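Local atomic coordinates of transcriptional regulator fur family (Xanthomonas campestris pv. campestris, PDB entry 7DH8), a protein that binds zinc ions and probably acts as a zinc-dependent, DNA-binding repressor that controls genes of zinc uptake. Residues Ala47-Leu52 with Asp88-Asn93; His97-Glu100 with Phe105-Cys108. All blocks are in the same frame, centred on the assembly; numbering follows the deposited sequence.

From the N terminus, helix 44-56 supplies the first half of contact 1 and helix 80-92 the second, closing a loop of 35 residues that holds helix 62-69 and no strand. Contact 1 is complete before contact 2 begins, so the two follow in series and neither encloses nor crosses the other. After helix 80-92 the chain turns directly into strand 96-99, which pairs with strand 104-107 in the beta hairpin of contact 2. The centres of contacts 1 and 2 lie about 10 Å apart, and Met91 joins them: its SD is 3.4 Å from Phe105 CE2. The helical bundle of contact 1 is thus packed against the hairpin, whose His97 and Cys108 bind one zinc ion.

Contact 1 of 2, residues Ala47-Leu52 with Asp88-Asn93; sequences ANVLRL and DFLMAN
Leu90 reaches helix 44-56 through one methyl group, CD1, which lies 3.7 Å from Val49 CG1 and 3.9 Å from Leu50 CB. The same methyl comes within 3.8 Å of Leu50 N, so it rests against the helix backbone between the two side chains. With CG beside the backbone N and CD1 anti to CA (chi2 175°), the methyl is carried out to helix 44-56. Only 126 Å² is buried between the segments, with Leu90 giving the largest share, which makes this a narrow contact of apolar side chains, with no hydrogen bond across it. It joins the first and last of three helices, 44-56, 62-69 and 80-92, that with the following hairpin form the winged-helix fold expected of the DNA-binding part of a Fur-family regulator. Helix 62-69 closes over Val49 through Leu65 and Val69, whereas Phe27 and Val31 of helix 25-35 pack on Leu50. Val96 of strand 96-99 meets Leu90. Further out, where the chain leaves helix 80-92, Phe89 O accepts from both Asn93 ND2 (2.8 Å) and Asn93 N, from opposite faces of its plane. Arg46 makes a cation-pi contact with Phe89.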
loop_
_atom_site.group_PDB
_atom_site.type_symbol
_atom_site.label_atom_id
_atom_site.label_comp_id
_atom_site.label_asym_id
_atom_site.label_seq_id
_atom_site.Cartn_x
_atom_site.Cartn_y
_atom_site.Cartn_z
ATOM N N ALA A 47 -15.723 -19.276 8.645
ATOM C CA ALA A 47 -14.751 -20.012 9.435
ATOM C C ALA A 47 -13.781 -20.765 8.533
ATOM O O ALA A 47 -12.567 -20.811 8.808
ATOM C CB ALA A 47 -15.474 -20.978 10.378
ATOM N N ASN A 48 -14.299 -21.351 7.445
ATOM C CA ASN A 48 -13.441 -22.066 6.512
ATOM C C ASN A 48 -12.561 -21.111 5.725
ATOM O O ASN A 48 -11.419 -21.454 5.398
ATOM C CB ASN A 48 -14.276 -22.927 5.558
ATOM C CG ASN A 48 -13.422 -23.906 4.765
ATOM O OD1 ASN A 48 -12.509 -24.539 5.314
ATOM N ND2 ASN A 48 -13.716 -24.043 3.472
ATOM N N VAL A 49 -13.062 -19.921 5.395
ATOM C CA VAL A 49 -12.204 -18.948 4.738
ATOM C C VAL A 49 -11.119 -18.493 5.701
ATOM O O VAL A 49 -9.931 -18.493 5.369
ATOM C CB VAL A 49 -13.031 -17.769 4.198
ATOM C CG1 VAL A 49 -12.120 -16.643 3.740
ATOM C CG2 VAL A 49 -13.816 -18.239 3.000
ATOM N N LEU A 50 -11.516 -18.158 6.934
ATOM C CA LEU A 50 -10.563 -17.708 7.934
ATOM C C LEU A 50 -9.535 -18.784 8.195
ATOM O O LEU A 50 -8.328 -18.513 8.206
ATOM C CB LEU A 50 -11.293 -17.341 9.234
ATOM C CG LEU A 50 -10.360 -17.043 10.413
ATOM C CD1 LEU A 50 -9.501 -15.811 10.119
ATOM C CD2 LEU A 50 -11.131 -16.869 11.711
ATOM N N ARG A 51 -10.006 -20.031 8.371
ATOM C CA ARG A 51 -9.106 -21.151 8.633
ATOM C C ARG A 51 -8.103 -21.335 7.500
ATOM O O ARG A 51 -6.902 -21.522 7.747
ATOM C CB ARG A 51 -9.910 -22.434 8.852
ATOM C CG ARG A 51 -9.057 -23.640 9.236
ATOM C CD ARG A 51 -9.788 -24.978 8.997
ATOM N NE ARG A 51 -11.240 -24.855 9.142
ATOM C CZ ARG A 51 -11.879 -24.654 10.296
ATOM N NH1 ARG A 51 -11.210 -24.563 11.445
ATOM N NH2 ARG A 51 -13.204 -24.547 10.296
ATOM N N LEU A 52 -8.580 -21.321 6.245
ATOM C CA LEU A 52 -7.677 -21.454 5.108
ATOM C C LEU A 52 -6.620 -20.352 5.099
ATOM O O LEU A 52 -5.436 -20.616 4.851
ATOM C CB LEU A 52 -8.472 -21.434 3.797
ATOM C CG LEU A 52 -9.286 -22.722 3.485
ATOM C CD1 LEU A 52 -10.162 -22.530 2.221
ATOM C CD2 LEU A 52 -8.393 -23.961 3.388
ATOM N N ASP A 88 -14.964 -10.224 2.876
ATOM C CA ASP A 88 -15.269 -8.849 3.293
ATOM C C ASP A 88 -15.589 -8.765 4.790
ATOM O O ASP A 88 -15.141 -7.845 5.475
ATOM C CB ASP A 88 -16.461 -8.297 2.521
ATOM C CG ASP A 88 -16.161 -8.052 1.039
ATOM O OD1 ASP A 88 -15.016 -7.737 0.673
ATOM O OD2 ASP A 88 -17.110 -8.151 0.239
ATOM N N PHE A 89 -16.407 -9.695 5.293
ATOM C CA PHE A 89 -16.754 -9.704 6.705
ATOM C C PHE A 89 -15.504 -9.813 7.560
ATOM O O PHE A 89 -15.303 -9.027 8.493
ATOM C CB PHE A 89 -17.722 -10.851 6.990
ATOM C CG PHE A 89 -17.835 -11.202 8.436
ATOM C CD1 PHE A 89 -18.741 -10.548 9.243
ATOM C CD2 PHE A 89 -17.024 -12.182 8.995
ATOM C CE1 PHE A 89 -18.839 -10.858 10.573
ATOM C CE2 PHE A 89 -17.115 -12.500 10.329
ATOM C CZ PHE A 89 -18.030 -11.842 11.121
ATOM N N LEU A 90 -14.635 -10.778 7.233
ATOM C CA LEU A 90 -13.378 -10.934 7.950
ATOM C C LEU A 90 -12.569 -9.638 7.950
ATOM O O LEU A 90 -11.991 -9.254 8.972
ATOM C CB LEU A 90 -12.581 -12.092 7.336
ATOM C CG LEU A 90 -13.318 -13.429 7.472
ATOM C CD1 LEU A 90 -12.567 -14.555 6.756
ATOM C CD2 LEU A 90 -13.522 -13.775 8.951
ATOM N N MET A 91 -12.557 -8.917 6.835
ATOM C CA MET A 91 -11.725 -7.720 6.778
ATOM C C MET A 91 -12.339 -6.569 7.574
ATOM O O MET A 91 -11.622 -5.824 8.264
ATOM C CB MET A 91 -11.519 -7.315 5.323
ATOM C CG MET A 91 -10.423 -8.126 4.584
ATOM S SD MET A 91 -10.290 -7.459 2.917
ATOM C CE MET A 91 -11.966 -7.602 2.344
ATOM N N ALA A 92 -13.656 -6.391 7.477
ATOM C CA ALA A 92 -14.263 -5.223 8.108
ATOM C C ALA A 92 -14.149 -5.315 9.624
ATOM O O ALA A 92 -14.011 -4.287 10.308
ATOM C CB ALA A 92 -15.721 -5.084 7.660
ATOM N N ASN A 93 -14.130 -6.540 10.143
ATOM C CA ASN A 93 -13.997 -6.840 11.561
ATOM C C ASN A 93 -12.559 -7.079 12.002
ATOM O O ASN A 93 -12.329 -7.497 13.146
ATOM C CB ASN A 93 -14.861 -8.050 11.883
ATOM C CG ASN A 93 -16.332 -7.748 11.712
ATOM O OD1 ASN A 93 -16.920 -7.056 12.541
ATOM N ND2 ASN A 93 -16.920 -8.212 10.614
#

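Contact 2 of 2, residues His97-Glu100 with Phe105-Cys108; sequences HKLE and FVAC. With ZN (zinc ion), chain B.
The His97 imidazole and the Phe105 ring are the flat groups of this hairpin: the first meets Cys108 just beyond the end of strand 104-107, the second the backbone and side chains of His97 and Lys98. Cys108 CB approaches the His97 ring obliquely and lies 3.4 Å from His97 NE2, while Cys108 SG sits at the ring edge, 4.6 Å from the His97 centroid and 75° off the normal. Round the Phe105 ring, His97 O and Lys98 CG both come in obliquely, Lys98 CG at 3.6 Å from Phe105 CE2; the extended aliphatic chain of Lys98 crosses the ring at a slant and runs on past CZ.

His97 points NE2 at the zinc ion, 2.0 Å away, and Cys108 SG binds the same metal at 2.1 Å. An SG anti to the backbone N (chi1 177°) carries the sulfur to the zinc. His116 and Glu131 complete the four-residue site; the His116 ring stands at about 90° to that of His97, and Phe120 meets the His97 ring edge-to-face.

Lys98 and Phe105 form a non-hydrogen-bonded antiparallel pair. The neighbouring hydrogen-bonded pair, His97 with Val106, is closed by His97 N to Val106 O at 2.8 Å and by Val106 N to His97 O at 3.0 Å. Leu99 CD1 lies 3.9 Å from Val106 CG1, the two side chains crossing at about a right angle.

The pairing fits the wing of a winged helix, and it ties a metal ligand on one strand to another just past the end of its partner. Leu87 and Met91 of helix 80-92 cover Phe105, and Met91 also touches Lys98. On the other face, which carries His97 and Val106, Phe120 of strand 119-123 packs on Val106 and Leu99, while Glu158 of strand 151-160 accepts a hydrogen bond from Glu100 N.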
loop_
_atom_site.group_PDB
_atom_site.type_symbol
_atom_site.label_atom_id
_atom_site.label_comp_id
_atom_site.label_asym_id
_atom_site.label_seq_id
_atom_site.Cartn_x
_atom_site.Cartn_y
_atom_site.Cartn_z
ATOM N N HIS A 97 -6.235 -9.140 7.117
ATOM C CA HIS A 97 -5.730 -7.899 6.580
ATOM C C HIS A 97 -5.485 -8.096 5.103
ATOM O O HIS A 97 -4.944 -9.125 4.700
ATOM C CB HIS A 97 -4.411 -7.454 7.247
ATOM C CG HIS A 97 -4.543 -7.176 8.714
ATOM N ND1 HIS A 97 -5.033 -5.979 9.193
ATOM C CD2 HIS A 97 -4.234 -7.920 9.802
ATOM C CE1 HIS A 97 -5.046 -6.010 10.517
ATOM N NE2 HIS A 97 -4.533 -7.165 10.912
ATOM N N LYS A 98 -5.839 -7.089 4.313
ATOM C CA LYS A 98 -5.428 -7.066 2.929
ATOM C C LYS A 98 -4.144 -6.268 2.837
ATOM O O LYS A 98 -4.103 -5.108 3.262
ATOM C CB LYS A 98 -6.487 -6.435 2.022
ATOM C CG LYS A 98 -6.090 -6.580 0.486
ATOM C CD LYS A 98 -7.097 -5.799 -0.388
ATOM C CE LYS A 98 -6.566 -5.550 -1.821
ATOM N NZ LYS A 98 -7.662 -4.961 -2.702
ATOM N N LEU A 99 -3.097 -6.895 2.317
ATOM C CA LEU A 99 -1.815 -6.224 2.070
ATOM C C LEU A 99 -1.874 -5.551 0.706
ATOM O O LEU A 99 -1.886 -6.223 -0.322
ATOM C CB LEU A 99 -0.687 -7.237 2.112
ATOM C CG LEU A 99 -0.629 -7.899 3.505
ATOM C CD1 LEU A 99 0.432 -8.991 3.527
ATOM C CD2 LEU A 99 -0.412 -6.820 4.641
ATOM N N GLU A 100 -1.864 -4.221 0.692
ATOM C CA GLU A 100 -2.092 -3.528 -0.566
ATOM C C GLU A 100 -0.951 -3.664 -1.533
ATOM O O GLU A 100 -1.193 -3.631 -2.743
ATOM C CB GLU A 100 -2.357 -2.044 -0.322
ATOM C CG GLU A 100 -3.468 -1.837 0.619
ATOM C CD GLU A 100 -4.811 -1.923 -0.074
ATOM O OE1 GLU A 100 -4.814 -1.955 -1.311
ATOM O OE2 GLU A 100 -5.852 -1.960 0.626
ATOM N N PHE A 105 -3.900 -11.515 1.166
ATOM C CA PHE A 105 -4.603 -11.483 2.453
ATOM C C PHE A 105 -3.859 -12.314 3.469
ATOM O O PHE A 105 -3.262 -13.338 3.117
ATOM C CB PHE A 105 -6.013 -12.023 2.321
ATOM C CG PHE A 105 -6.847 -11.234 1.357
ATOM C CD1 PHE A 105 -6.796 -11.511 0.013
ATOM C CD2 PHE A 105 -7.584 -10.114 1.792
ATOM C CE1 PHE A 105 -7.548 -10.770 -0.892
ATOM C CE2 PHE A 105 -8.313 -9.351 0.910
ATOM C CZ PHE A 105 -8.300 -9.666 -0.453
ATOM N N VAL A 106 -3.927 -11.913 4.740
ATOM C CA VAL A 106 -3.234 -12.613 5.821
ATOM C C VAL A 106 -4.171 -12.548 7.016
ATOM O O VAL A 106 -4.960 -11.604 7.149
ATOM C CB VAL A 106 -1.820 -12.016 6.206
ATOM C CG1 VAL A 106 -0.726 -12.329 5.201
ATOM C CG2 VAL A 106 -1.890 -10.458 6.494
ATOM N N ALA A 107 -4.113 -13.560 7.873
ATOM C CA ALA A 107 -4.949 -13.545 9.058
ATOM C C ALA A 107 -4.332 -12.602 10.084
ATOM O O ALA A 107 -3.101 -12.466 10.177
ATOM C CB ALA A 107 -5.109 -14.954 9.643
ATOM N N CYS A 108 -5.186 -11.911 10.830
ATOM C CA CYS A 108 -4.648 -11.090 11.909
ATOM C C CYS A 108 -4.202 -11.988 13.066
ATOM O O CYS A 108 -4.975 -12.813 13.569
ATOM C CB CYS A 108 -5.657 -10.063 12.399
ATOM S SG CYS A 108 -5.008 -9.063 13.862
HETATM ZN ZN ZN B . -4.128 -7.489 12.859
#